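Local coordinates for sensor protein (Pseudomonas syringae pv. tomato, PDB 2R8R) that is probably a membrane-bound histidine kinase of a two-component system that autophosphorylates with ATP, represented here by its N-terminal KdpD sensor region of P-loop NTPase type, at residues 79-84 / 114-119. Numbering follows the deposited sequence.
Sequences ALLKAA and LAAGID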
# COMPACT_ATOMS: atom_id res chain seq x y z
N ALA A 79 10.72 10.27 -13.46
CA ALA A 79 11.28 11.36 -12.68
C ALA A 79 12.00 10.86 -11.43
O ALA A 79 13.03 11.44 -11.05
CB ALA A 79 10.21 12.39 -12.32
N LEU A 80 11.48 9.80 -10.79
CA LEU A 80 12.10 9.26 -9.58
C LEU A 80 13.46 8.65 -9.90
O LEU A 80 14.39 8.76 -9.12
CB LEU A 80 11.17 8.23 -8.87
CG LEU A 80 9.87 8.78 -8.24
CD1 LEU A 80 8.88 7.65 -7.96
CD2 LEU A 80 10.12 9.67 -7.04
N LEU A 81 13.57 7.99 -11.05
CA LEU A 81 14.81 7.33 -11.43
C LEU A 81 15.84 8.39 -11.76
O LEU A 81 17.02 8.22 -11.46
CB LEU A 81 14.62 6.39 -12.62
CG LEU A 81 13.89 5.09 -12.32
CD1 LEU A 81 13.35 4.45 -13.61
CD2 LEU A 81 14.77 4.08 -11.54
N LYS A 82 15.38 9.49 -12.35
CA LYS A 82 16.27 10.59 -12.69
C LYS A 82 16.80 11.33 -11.45
O LYS A 82 18.00 11.59 -11.34
CB LYS A 82 15.61 11.55 -13.66
CG LYS A 82 15.67 11.08 -15.13
CD LYS A 82 15.27 12.22 -16.14
CE LYS A 82 14.83 11.68 -17.56
NZ LYS A 82 13.37 11.27 -17.63
N ALA A 83 15.91 11.65 -10.53
CA ALA A 83 16.28 12.36 -9.30
C ALA A 83 17.10 11.48 -8.35
O ALA A 83 17.86 11.98 -7.51
CB ALA A 83 15.04 12.86 -8.62
N ALA A 84 16.91 10.16 -8.47
CA ALA A 84 17.55 9.15 -7.62
C ALA A 84 17.55 9.46 -6.12
O ALA A 84 18.61 9.58 -5.53
CB ALA A 84 18.98 8.86 -8.11
N LEU A 114 14.38 -0.30 -6.99
CA LEU A 114 15.26 -1.11 -6.15
C LEU A 114 16.54 -1.54 -6.89
O LEU A 114 17.61 -1.55 -6.30
CB LEU A 114 14.50 -2.33 -5.63
CG LEU A 114 13.38 -2.15 -4.60
CD1 LEU A 114 12.64 -3.53 -4.42
CD2 LEU A 114 13.96 -1.67 -3.33
N ALA A 115 16.41 -1.86 -8.19
CA ALA A 115 17.57 -2.20 -9.04
C ALA A 115 18.48 -0.99 -9.28
O ALA A 115 19.67 -1.16 -9.50
CB ALA A 115 17.13 -2.83 -10.39
N ALA A 116 17.92 0.21 -9.20
CA ALA A 116 18.67 1.47 -9.29
C ALA A 116 19.29 1.87 -7.96
O ALA A 116 19.93 2.91 -7.88
CB ALA A 116 17.77 2.62 -9.82
N GLY A 117 19.13 1.05 -6.93
CA GLY A 117 19.73 1.29 -5.63
C GLY A 117 18.89 2.18 -4.72
O GLY A 117 19.37 2.64 -3.70
N ILE A 118 17.66 2.45 -5.11
CA ILE A 118 16.75 3.27 -4.33
C ILE A 118 16.00 2.36 -3.34
O ILE A 118 15.43 1.33 -3.72
CB ILE A 118 15.77 4.07 -5.27
CG1 ILE A 118 16.59 4.94 -6.25
CG2 ILE A 118 14.71 4.93 -4.47
CD1 ILE A 118 15.80 5.42 -7.48
N ASP A 119 16.02 2.73 -2.07
CA ASP A 119 15.21 2.05 -1.06
C ASP A 119 13.74 2.39 -1.26
O ASP A 119 13.39 3.49 -1.70
CB ASP A 119 15.64 2.47 0.37
CG ASP A 119 17.06 2.05 0.71
OD1 ASP A 119 17.51 0.95 0.30
OD2 ASP A 119 17.74 2.82 1.41
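Ile118 reaches out from the turn after helix 106-115 and lays its CD1 methyl against the C-terminal end of helix 77-83, 4.0 Å from Leu80 O and 4.1 Å from Ala84 CA. Its CG1 arm stands anti to the carbonyl carbon (chi1 -58°) and runs on extended, which carries the terminal methyl across to the backbone at the end of helix 77-83. The carbonyl it meets is already engaged, since Leu80 O accepts the last-turn bond from Ala84 N, and the methyl adds only van der Waals contact. Beside it, Leu81 uses one branch: CD2 rests on Ala116 CB at 3.8 Å and lies more loosely against Ile118 CD1, methyl to methyl. The contact is thus small and apolar, buried around Ile118 and more open around Ala84 and Ala116. Both helices finish here; Ala84 leaves its helix with positive phi, whereas Gly117 closes the other in a Schellman motif. Leu80 and Ile118 both also touch Leu113 of helix 106-115 and Val88 of strand 87-90. Two helix C-termini thus pack together, each leading into one of two neighbouring parallel strands, 87-90 and 119-125, of the central sheet, as in the alpha/beta layering of P-loop NTPase-type domains.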